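Local coordinates for neurotoxin (Clostridium botulinum, PDB 1ZB7), which acts as a zinc endopeptidase, the light chain of botulinum neurotoxin type G, which cleaves synaptobrevins, in synaptobrevin-2 at an Ala-Ala bond, at residues Lys87-Arg98 with Glu383-Asn394; Met111-Leu119 with Lys152-Ile160. One frame throughout, in Å; residues are numbered along the deposited sequence.

Interaction 1: Lys87-Arg98 with Glu383-Asn394; sequences KFLKTMIKLFNR and EKLLDNTIYTQN
K94 reaches out from one side of the helix 82-99 and sinks its ammonium group among backbone and side-chain oxygens of the segment 383-394. With CG anti to the backbone N (chi1 175°) and the chain extended beyond it, NZ arrives 2.8 Å from Y391 O, 2.8 Å from N388 OD1 and 2.9 Å from L385 O, within hydrogen-bonding distance of all three and also of water 1. The N388 amide is met from above its carbonyl plane, whereas L385 O receives NZ only slightly tilted from its own. Four acceptors thus surround one buried charge and must share its three N-H groups, which draws together L385, N388 and Y391 of a segment without regular secondary structure. The aliphatic part of K94 slides past L386 in the opposite direction, and L386 also lies over K87, K90 and T91. Deeper in, T91 CG2 meets L385 CD1 at 3.7 Å, the two side chains crossing at about a right angle.

This loop follows strand 377-381 of the four-stranded antiparallel sheet in the zinc protease fold of the M27 family. Its K384-D387 type I turn presents L385 and L386 to the helix, and an Asx turn follows at D387.

R98 stands almost perpendicular to the Y391 ring, guanidinium and ring planes 86° apart, with R98 CD 3.2 Å from Y391 OH. Its NH1 donates to Q393 O at 2.9 Å; the acceptor lies in the guanidinium plane, though NH1 sits above the carbonyl plane. D223 ties both side chains together, forming a salt bridge with R98 NH2 and a hydrogen bond with Y391 OH. Q393 runs alongside N97, pointing the same way with the two amide planes 22° apart, and its CD rests 3.5 Å from N97 CB.

Interaction 2: Met111-Leu119 with Lys152-Ile160; sequences MIVDAIPYL and KGLMTNLII
N157 points its amide into the turn that ends the helix 103-114, and the close packing of this contact gathers round that group. Its ND2 donates to I112 O at 2.7 Å, with an N-H...O angle of 147°; the donor lies in the carbonyl plane and the acceptor in the amide plane, so the bond is in plane for both groups and fixes the rotation of the amide. I112 O is shared by two donors, A115 N and N157 ND2, where the chain leaves the helix, and just beyond it an inverse gamma turn centred on A115 is closed by a weak bond from I116 N to D114 O. The other end of the amide, OD1, is turned to I116 and P117, with I116 CG1 3.6 Å from it and P117 CD 3.4 Å. Both side chains cross N157 obliquely. R42 NH1 satisfies OD1, so each end of this buried amide has a polar partner.

Toward M155 the contact thins. P117 CG comes only to 4.1 Å from T156 O, and beyond it L119 CD2 meets M155 CE at 3.9 Å. The bend at chi3 (36°) carries that methyl to the leucine, which M155 crosses at about a right angle, and the methionine itself is partly exposed.

N157 sits between strands 150-155 and 158-161, where the chain passes from an outermost strand of the mixed eight-stranded sheet to one in its interior. N157 makes backbone hydrogen bonds with R42 and M191. I112 and L158 both pack on L232 of helix 224-239, I112 also touches I43 of strand 43-46, and Y118 leans on helix 282-303.

After its first strands the chain enters helix 82-99, which supplies the first half of interaction 1, and, after a short break, helix 103-114 and the turn of interaction 2. That second contact closes early, when the strands 150-155 and 158-161 return to residues 111-119 after 32 intervening residues. Interaction 1 closes only at residues 383-394, after 284 intervening residues, so the shorter loop lies wholly within the longer one. Interaction 2 joins a helix end to the mixed sheet; interaction 1 joins the preceding helix to a loop beside the antiparallel sheet. Although their centres are 25 Å apart, the contacts meet where F96 CZ packs 3.5 Å from I160 CD1.

Interaction 1: Lys87-Arg98 with Glu383-Asn394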
loop_
_atom_site.group_PDB
_atom_site.type_symbol
_atom_site.label_atom_id
_atom_site.label_comp_id
_atom_site.label_asym_id
_atom_site.label_seq_id
_atom_site.Cartn_x
_atom_site.Cartn_y
_atom_site.Cartn_z
ATOM N N LYS A 87 -14.377 26.498 22.802
ATOM C CA LYS A 87 -13.105 26.432 22.047
ATOM C C LYS A 87 -13.139 25.518 20.803
ATOM O O LYS A 87 -12.592 25.893 19.690
ATOM C CB LYS A 87 -11.945 26.038 22.976
ATOM C CG LYS A 87 -10.584 26.095 22.288
ATOM C CD LYS A 87 -9.345 25.956 23.216
ATOM C CE LYS A 87 -8.052 26.010 22.330
ATOM N NZ LYS A 87 -6.793 26.275 22.992
ATOM N N PHE A 88 -13.746 24.328 20.983
ATOM C CA PHE A 88 -14.017 23.408 19.856
ATOM C C PHE A 88 -14.871 24.061 18.722
ATOM O O PHE A 88 -14.499 24.018 17.559
ATOM C CB PHE A 88 -14.734 22.192 20.377
ATOM C CG PHE A 88 -15.062 21.160 19.319
ATOM C CD1 PHE A 88 -14.195 20.081 19.064
ATOM C CD2 PHE A 88 -16.252 21.192 18.658
ATOM C CE1 PHE A 88 -14.604 19.099 18.170
ATOM C CE2 PHE A 88 -16.601 20.231 17.743
ATOM C CZ PHE A 88 -15.735 19.217 17.474
ATOM N N LEU A 89 -15.997 24.668 19.107
ATOM C CA LEU A 89 -16.870 25.422 18.236
ATOM C C LEU A 89 -16.191 26.567 17.419
ATOM O O LEU A 89 -16.325 26.636 16.171
ATOM C CB LEU A 89 -17.984 25.963 19.061
ATOM C CG LEU A 89 -19.142 26.790 18.464
ATOM C CD1 LEU A 89 -19.788 26.067 17.275
ATOM C CD2 LEU A 89 -20.151 27.022 19.594
ATOM N N LYS A 90 -15.453 27.402 18.125
ATOM C CA LYS A 90 -14.663 28.454 17.555
ATOM C C LYS A 90 -13.563 27.947 16.644
ATOM O O LYS A 90 -13.305 28.525 15.570
ATOM C CB LYS A 90 -14.170 29.422 18.676
ATOM C CG LYS A 90 -15.309 30.423 19.064
ATOM C CD LYS A 90 -15.187 30.966 20.412
ATOM C CE LYS A 90 -16.346 31.987 20.733
ATOM N NZ LYS A 90 -16.342 32.338 22.226
ATOM N N THR A 91 -12.924 26.865 17.048
ATOM C CA THR A 91 -11.887 26.258 16.209
ATOM C C THR A 91 -12.524 25.688 14.913
ATOM O O THR A 91 -12.001 25.877 13.854
ATOM C CB THR A 91 -11.131 25.121 16.952
ATOM O OG1 THR A 91 -10.550 25.630 18.150
ATOM C CG2 THR A 91 -10.079 24.512 16.104
ATOM N N MET A 92 -13.642 24.995 15.017
ATOM C CA MET A 92 -14.349 24.472 13.833
ATOM C C MET A 92 -14.714 25.604 12.857
ATOM O O MET A 92 -14.556 25.470 11.636
ATOM C CB MET A 92 -15.604 23.659 14.205
ATOM C CG MET A 92 -15.397 22.307 14.855
ATOM S SD MET A 92 -14.021 21.307 14.130
ATOM C CE MET A 92 -14.674 21.097 12.465
ATOM N N ILE A 93 -15.204 26.723 13.402
ATOM C CA ILE A 93 -15.568 27.850 12.578
ATOM C C ILE A 93 -14.352 28.437 11.898
ATOM O O ILE A 93 -14.424 28.860 10.721
ATOM C CB ILE A 93 -16.250 28.906 13.423
ATOM C CG1 ILE A 93 -17.625 28.395 13.836
ATOM C CG2 ILE A 93 -16.327 30.281 12.674
ATOM C CD1 ILE A 93 -18.173 29.149 15.060
ATOM N N LYS A 94 -13.228 28.491 12.634
ATOM C CA LYS A 94 -12.033 29.064 12.087
ATOM C C LYS A 94 -11.560 28.176 10.942
ATOM O O LYS A 94 -11.137 28.655 9.914
ATOM C CB LYS A 94 -10.950 29.213 13.133
ATOM C CG LYS A 94 -9.597 29.716 12.623
ATOM C CD LYS A 94 -8.854 30.427 13.681
ATOM C CE LYS A 94 -7.424 30.917 13.196
ATOM N NZ LYS A 94 -6.656 31.415 14.382
ATOM N N LEU A 95 -11.662 26.878 11.116
ATOM C CA LEU A 95 -11.257 25.945 10.095
ATOM C C LEU A 95 -12.121 26.054 8.875
ATOM O O LEU A 95 -11.604 26.088 7.776
ATOM C CB LEU A 95 -11.211 24.508 10.650
ATOM C CG LEU A 95 -10.195 24.224 11.791
ATOM C CD1 LEU A 95 -10.324 22.747 12.130
ATOM C CD2 LEU A 95 -8.828 24.555 11.409
ATOM N N PHE A 96 -13.433 26.191 9.044
ATOM C CA PHE A 96 -14.269 26.421 7.877
ATOM C C PHE A 96 -13.922 27.755 7.240
ATOM O O PHE A 96 -13.965 27.879 6.022
ATOM C CB PHE A 96 -15.769 26.330 8.171
ATOM C CG PHE A 96 -16.290 24.937 8.218
ATOM C CD1 PHE A 96 -16.350 24.243 9.422
ATOM C CD2 PHE A 96 -16.719 24.315 7.069
ATOM C CE1 PHE A 96 -16.799 22.894 9.486
ATOM C CE2 PHE A 96 -17.208 22.949 7.079
ATOM C CZ PHE A 96 -17.264 22.239 8.296
ATOM N N ASN A 97 -13.614 28.762 8.032
ATOM C CA ASN A 97 -13.209 30.063 7.449
ATOM C C ASN A 97 -11.948 29.949 6.618
ATOM O O ASN A 97 -11.863 30.521 5.558
ATOM C CB ASN A 97 -13.092 31.175 8.486
ATOM C CG ASN A 97 -14.438 31.784 8.851
ATOM O OD1 ASN A 97 -15.288 32.014 7.996
ATOM N ND2 ASN A 97 -14.657 31.968 10.115
ATOM N N ARG A 98 -11.015 29.141 7.076
ATOM C CA ARG A 98 -9.847 28.817 6.333
ATOM C C ARG A 98 -10.140 28.126 4.978
ATOM O O ARG A 98 -9.625 28.568 3.928
ATOM C CB ARG A 98 -8.867 28.050 7.228
ATOM C CG ARG A 98 -7.637 27.465 6.503
ATOM C CD ARG A 98 -6.382 27.547 7.417
ATOM N NE ARG A 98 -5.209 26.925 6.809
ATOM C CZ ARG A 98 -4.515 27.388 5.776
ATOM N NH1 ARG A 98 -4.861 28.519 5.168
ATOM N NH2 ARG A 98 -3.462 26.689 5.319
ATOM N N GLU A 383 -2.817 23.311 21.321
ATOM C CA GLU A 383 -3.762 24.154 22.064
ATOM C C GLU A 383 -3.824 25.573 21.461
ATOM O O GLU A 383 -4.508 26.399 21.987
ATOM C CB GLU A 383 -3.339 24.319 23.529
ATOM C CG GLU A 383 -3.305 23.050 24.374
ATOM C CD GLU A 383 -4.658 22.479 24.715
ATOM O OE1 GLU A 383 -5.739 22.968 24.195
ATOM O OE2 GLU A 383 -4.620 21.508 25.539
ATOM N N LYS A 384 -3.137 25.820 20.352
ATOM C CA LYS A 384 -2.915 27.179 19.838
ATOM C C LYS A 384 -3.614 27.577 18.530
ATOM O O LYS A 384 -3.255 28.575 17.944
ATOM C CB LYS A 384 -1.391 27.369 19.710
ATOM C CG LYS A 384 -0.789 27.353 21.079
ATOM C CD LYS A 384 0.508 28.039 21.176
ATOM C CE LYS A 384 1.086 27.771 22.565
ATOM N NZ LYS A 384 2.517 27.710 22.487
ATOM N N LEU A 385 -4.617 26.815 18.095
ATOM C CA LEU A 385 -5.276 27.023 16.801
ATOM C C LEU A 385 -6.073 28.318 16.765
ATOM O O LEU A 385 -6.258 28.902 15.700
ATOM C CB LEU A 385 -6.209 25.829 16.467
ATOM C CG LEU A 385 -5.507 24.526 16.051
ATOM C CD1 LEU A 385 -6.534 23.538 15.744
ATOM C CD2 LEU A 385 -4.596 24.688 14.843
ATOM N N LEU A 386 -6.523 28.780 17.927
ATOM C CA LEU A 386 -7.087 30.155 18.078
ATOM C C LEU A 386 -6.077 31.289 18.324
ATOM O O LEU A 386 -6.495 32.427 18.486
ATOM C CB LEU A 386 -8.184 30.205 19.186
ATOM C CG LEU A 386 -9.372 29.265 18.927
ATOM C CD1 LEU A 386 -10.363 29.279 20.094
ATOM C CD2 LEU A 386 -10.057 29.577 17.551
ATOM N N ASP A 387 -4.776 31.008 18.349
ATOM C CA ASP A 387 -3.745 32.010 18.470
ATOM C C ASP A 387 -3.275 32.423 17.061
ATOM O O ASP A 387 -2.617 31.638 16.371
ATOM C CB ASP A 387 -2.579 31.382 19.231
ATOM C CG ASP A 387 -1.563 32.418 19.750
ATOM O OD1 ASP A 387 -1.386 33.439 19.083
ATOM O OD2 ASP A 387 -0.996 32.215 20.839
ATOM N N ASN A 388 -3.559 33.653 16.648
ATOM C CA ASN A 388 -3.124 34.145 15.326
ATOM C C ASN A 388 -1.604 34.384 15.145
ATOM O O ASN A 388 -1.138 34.468 14.028
ATOM C CB ASN A 388 -3.929 35.351 14.852
ATOM C CG ASN A 388 -5.370 35.003 14.522
ATOM O OD1 ASN A 388 -5.682 34.024 13.831
ATOM N ND2 ASN A 388 -6.258 35.818 14.998
ATOM N N THR A 389 -0.821 34.357 16.205
ATOM C CA THR A 389 0.648 34.330 16.028
ATOM C C THR A 389 1.181 32.967 15.608
ATOM O O THR A 389 2.369 32.848 15.226
ATOM C CB THR A 389 1.384 34.789 17.292
ATOM O OG1 THR A 389 1.148 33.871 18.334
ATOM C CG2 THR A 389 0.886 36.176 17.735
ATOM N N ILE A 390 0.292 31.952 15.609
ATOM C CA ILE A 390 0.678 30.545 15.416
ATOM C C ILE A 390 -0.146 29.896 14.280
ATOM O O ILE A 390 0.350 29.070 13.570
ATOM C CB ILE A 390 0.434 29.685 16.742
ATOM C CG1 ILE A 390 1.285 30.164 17.925
ATOM C CG2 ILE A 390 0.647 28.161 16.486
ATOM C CD1 ILE A 390 2.687 29.647 17.903
ATOM N N TYR A 391 -1.437 30.197 14.190
ATOM C CA TYR A 391 -2.294 29.615 13.159
ATOM C C TYR A 391 -3.254 30.637 12.678
ATOM O O TYR A 391 -4.029 31.152 13.467
ATOM C CB TYR A 391 -3.002 28.360 13.695
ATOM C CG TYR A 391 -3.745 27.574 12.689
ATOM C CD1 TYR A 391 -3.113 26.683 11.853
ATOM C CD2 TYR A 391 -5.117 27.759 12.526
ATOM C CE1 TYR A 391 -3.816 25.975 10.898
ATOM C CE2 TYR A 391 -5.807 27.091 11.581
ATOM C CZ TYR A 391 -5.165 26.177 10.758
ATOM O OH TYR A 391 -5.917 25.470 9.816
ATOM N N THR A 392 -3.214 30.925 11.371
ATOM C CA THR A 392 -4.130 31.922 10.756
ATOM C C THR A 392 -5.032 31.285 9.678
ATOM O O THR A 392 -4.710 30.238 9.085
ATOM C CB THR A 392 -3.375 33.121 10.129
ATOM O OG1 THR A 392 -2.699 32.682 8.950
ATOM C CG2 THR A 392 -2.373 33.773 11.115
ATOM N N GLN A 393 -6.173 31.937 9.453
ATOM C CA GLN A 393 -7.078 31.602 8.398
ATOM C C GLN A 393 -6.423 31.504 7.036
ATOM O O GLN A 393 -6.632 30.519 6.285
ATOM C CB GLN A 393 -8.185 32.652 8.341
ATOM C CG GLN A 393 -9.257 32.375 9.349
ATOM C CD GLN A 393 -10.463 33.348 9.248
ATOM O OE1 GLN A 393 -10.842 33.864 8.111
ATOM N NE2 GLN A 393 -11.101 33.552 10.442
ATOM N N ASN A 394 -5.642 32.536 6.712
ATOM C CA ASN A 394 -5.118 32.651 5.375
ATOM C C ASN A 394 -3.892 31.821 5.093
ATOM O O ASN A 394 -3.723 31.394 3.949
ATOM C CB ASN A 394 -4.865 34.136 5.039
ATOM C CG ASN A 394 -6.176 34.877 4.775
ATOM O OD1 ASN A 394 -7.270 34.258 4.641
ATOM N ND2 ASN A 394 -6.092 36.180 4.759
HETATM O O HOH W 1 -8.076 33.306 15.691
HETATM O O HOH W 2 -3.048 28.720 2.797
#

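Interaction 2: Met111-Leu119 with Lys152-Ile160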
loop_
_atom_site.group_PDB
_atom_site.type_symbol
_atom_site.label_atom_id
_atom_site.label_comp_id
_atom_site.label_asym_id
_atom_site.label_seq_id
_atom_site.Cartn_x
_atom_site.Cartn_y
_atom_site.Cartn_z
ATOM N N MET A 111 -20.913 23.114 -2.949
ATOM C CA MET A 111 -21.385 21.792 -3.382
ATOM C C MET A 111 -21.960 20.918 -2.274
ATOM O O MET A 111 -22.949 20.287 -2.482
ATOM C CB MET A 111 -20.283 21.038 -4.092
ATOM C CG MET A 111 -19.765 21.769 -5.303
ATOM S SD MET A 111 -19.104 20.650 -6.540
ATOM C CE MET A 111 -20.627 19.912 -7.176
ATOM N N ILE A 112 -21.393 20.967 -1.070
ATOM C CA ILE A 112 -21.957 20.243 0.082
ATOM C C ILE A 112 -23.318 20.777 0.488
ATOM O O ILE A 112 -24.234 20.012 0.689
ATOM C CB ILE A 112 -20.901 20.198 1.279
ATOM C CG1 ILE A 112 -19.757 19.211 0.900
ATOM C CG2 ILE A 112 -21.540 19.877 2.573
ATOM C CD1 ILE A 112 -18.529 19.293 1.770
ATOM N N VAL A 113 -23.437 22.093 0.620
ATOM C CA VAL A 113 -24.681 22.789 0.922
ATOM C C VAL A 113 -25.776 22.448 -0.048
ATOM O O VAL A 113 -26.903 22.125 0.342
ATOM C CB VAL A 113 -24.467 24.326 0.933
ATOM C CG1 VAL A 113 -25.846 25.125 1.054
ATOM C CG2 VAL A 113 -23.625 24.664 2.101
ATOM N N ASP A 114 -25.455 22.487 -1.323
ATOM C CA ASP A 114 -26.417 22.081 -2.314
ATOM C C ASP A 114 -26.767 20.600 -2.447
ATOM O O ASP A 114 -27.775 20.271 -3.161
ATOM C CB ASP A 114 -25.981 22.619 -3.709
ATOM C CG ASP A 114 -26.140 24.105 -3.815
ATOM O OD1 ASP A 114 -26.739 24.780 -2.880
ATOM O OD2 ASP A 114 -25.633 24.617 -4.838
ATOM N N ALA A 115 -25.974 19.694 -1.886
ATOM C CA ALA A 115 -26.121 18.255 -2.177
ATOM C C ALA A 115 -27.017 17.570 -1.183
ATOM O O ALA A 115 -26.649 16.620 -0.524
ATOM C CB ALA A 115 -24.795 17.565 -2.286
ATOM N N ILE A 116 -28.243 18.074 -1.105
ATOM C CA ILE A 116 -29.298 17.526 -0.267
ATOM C C ILE A 116 -29.507 16.066 -0.612
ATOM O O ILE A 116 -29.589 15.726 -1.773
ATOM C CB ILE A 116 -30.536 18.430 -0.451
ATOM C CG1 ILE A 116 -30.450 19.594 0.480
ATOM C CG2 ILE A 116 -31.895 17.782 -0.321
ATOM C CD1 ILE A 116 -29.874 20.705 -0.227
ATOM N N PRO A 117 -29.539 15.198 0.388
ATOM C CA PRO A 117 -29.942 13.807 0.162
ATOM C C PRO A 117 -31.331 13.713 -0.498
ATOM O O PRO A 117 -32.199 14.594 -0.317
ATOM C CB PRO A 117 -29.939 13.166 1.568
ATOM C CG PRO A 117 -29.475 14.268 2.493
ATOM C CD PRO A 117 -29.157 15.479 1.780
ATOM N N TYR A 118 -31.487 12.700 -1.350
ATOM C CA TYR A 118 -32.749 12.341 -1.891
ATOM C C TYR A 118 -33.718 11.992 -0.765
ATOM O O TYR A 118 -33.366 11.346 0.232
ATOM C CB TYR A 118 -32.560 11.206 -2.898
ATOM C CG TYR A 118 -33.808 10.882 -3.726
ATOM C CD1 TYR A 118 -34.037 11.545 -4.931
ATOM C CD2 TYR A 118 -34.747 9.947 -3.287
ATOM C CE1 TYR A 118 -35.207 11.262 -5.723
ATOM C CE2 TYR A 118 -35.933 9.666 -4.081
ATOM C CZ TYR A 118 -36.135 10.352 -5.285
ATOM O OH TYR A 118 -37.249 10.179 -6.061
ATOM N N LEU A 119 -34.963 12.456 -0.902
ATOM C CA LEU A 119 -36.093 12.062 -0.010
ATOM C C LEU A 119 -36.562 10.608 -0.192
ATOM O O LEU A 119 -37.631 10.335 -0.688
ATOM C CB LEU A 119 -37.237 13.048 -0.158
ATOM C CG LEU A 119 -36.893 14.519 -0.086
ATOM C CD1 LEU A 119 -38.095 15.337 -0.127
ATOM C CD2 LEU A 119 -36.065 14.906 1.212
ATOM N N LYS A 152 -39.906 17.861 16.071
ATOM C CA LYS A 152 -40.116 18.151 14.638
ATOM C C LYS A 152 -38.958 17.514 13.837
ATOM O O LYS A 152 -37.839 17.364 14.333
ATOM C CB LYS A 152 -40.206 19.685 14.468
ATOM C CG LYS A 152 -41.629 20.244 14.865
ATOM C CD LYS A 152 -42.380 20.908 13.652
ATOM C CE LYS A 152 -43.898 20.781 13.672
ATOM N NZ LYS A 152 -44.595 21.986 14.291
ATOM N N GLY A 153 -39.235 17.071 12.646
ATOM C CA GLY A 153 -38.232 16.533 11.751
ATOM C C GLY A 153 -37.296 17.630 11.236
ATOM O O GLY A 153 -37.674 18.769 11.228
ATOM N N LEU A 154 -36.039 17.300 10.922
ATOM C CA LEU A 154 -35.086 18.286 10.479
ATOM C C LEU A 154 -34.150 17.648 9.542
ATOM O O LEU A 154 -33.471 16.695 9.907
ATOM C CB LEU A 154 -34.252 18.926 11.651
ATOM C CG LEU A 154 -33.125 19.910 11.211
ATOM C CD1 LEU A 154 -33.699 21.197 10.609
ATOM C CD2 LEU A 154 -32.189 20.289 12.330
ATOM N N MET A 155 -34.039 18.254 8.364
ATOM C CA MET A 155 -33.179 17.767 7.327
ATOM C C MET A 155 -31.825 18.509 7.375
ATOM O O MET A 155 -31.789 19.731 7.505
ATOM C CB MET A 155 -33.875 17.950 6.013
ATOM C CG MET A 155 -35.187 17.100 5.850
ATOM S SD MET A 155 -36.192 17.561 4.384
ATOM C CE MET A 155 -34.765 17.949 3.233
ATOM N N THR A 156 -30.718 17.764 7.294
ATOM C CA THR A 156 -29.418 18.313 7.349
ATOM C C THR A 156 -28.557 17.621 6.294
ATOM O O THR A 156 -28.859 16.504 5.918
ATOM C CB THR A 156 -28.748 18.040 8.800
ATOM O OG1 THR A 156 -28.482 16.648 8.998
ATOM C CG2 THR A 156 -29.638 18.441 9.924
ATOM N N ASN A 157 -27.428 18.217 5.904
ATOM C CA ASN A 157 -26.439 17.529 5.039
ATOM C C ASN A 157 -25.242 16.921 5.824
ATOM O O ASN A 157 -24.777 15.831 5.519
ATOM C CB ASN A 157 -25.939 18.487 3.944
ATOM C CG ASN A 157 -26.995 18.810 2.909
ATOM O OD1 ASN A 157 -28.190 18.482 3.050
ATOM N ND2 ASN A 157 -26.555 19.405 1.838
ATOM N N LEU A 158 -24.759 17.678 6.826
ATOM C CA LEU A 158 -23.588 17.417 7.612
ATOM C C LEU A 158 -23.761 17.852 9.067
ATOM O O LEU A 158 -24.146 19.023 9.350
ATOM C CB LEU A 158 -22.360 18.111 7.005
ATOM C CG LEU A 158 -21.025 17.849 7.718
ATOM C CD1 LEU A 158 -20.659 16.356 7.831
ATOM C CD2 LEU A 158 -19.944 18.641 7.045
ATOM N N ILE A 159 -23.544 16.874 9.969
ATOM C CA ILE A 159 -23.392 17.064 11.389
ATOM C C ILE A 159 -21.943 16.641 11.857
ATOM O O ILE A 159 -21.480 15.526 11.584
ATOM C CB ILE A 159 -24.509 16.382 12.203
ATOM C CG1 ILE A 159 -25.863 16.835 11.759
ATOM C CG2 ILE A 159 -24.339 16.675 13.702
ATOM C CD1 ILE A 159 -26.978 15.918 12.182
ATOM N N ILE A 160 -21.229 17.621 12.456
ATOM C CA ILE A 160 -19.891 17.429 13.017
ATOM C C ILE A 160 -19.934 17.370 14.519
ATOM O O ILE A 160 -20.213 18.357 15.201
ATOM C CB ILE A 160 -18.887 18.485 12.518
ATOM C CG1 ILE A 160 -18.913 18.499 10.983
ATOM C CG2 ILE A 160 -17.443 18.177 13.089
ATOM C CD1 ILE A 160 -17.927 19.428 10.321
#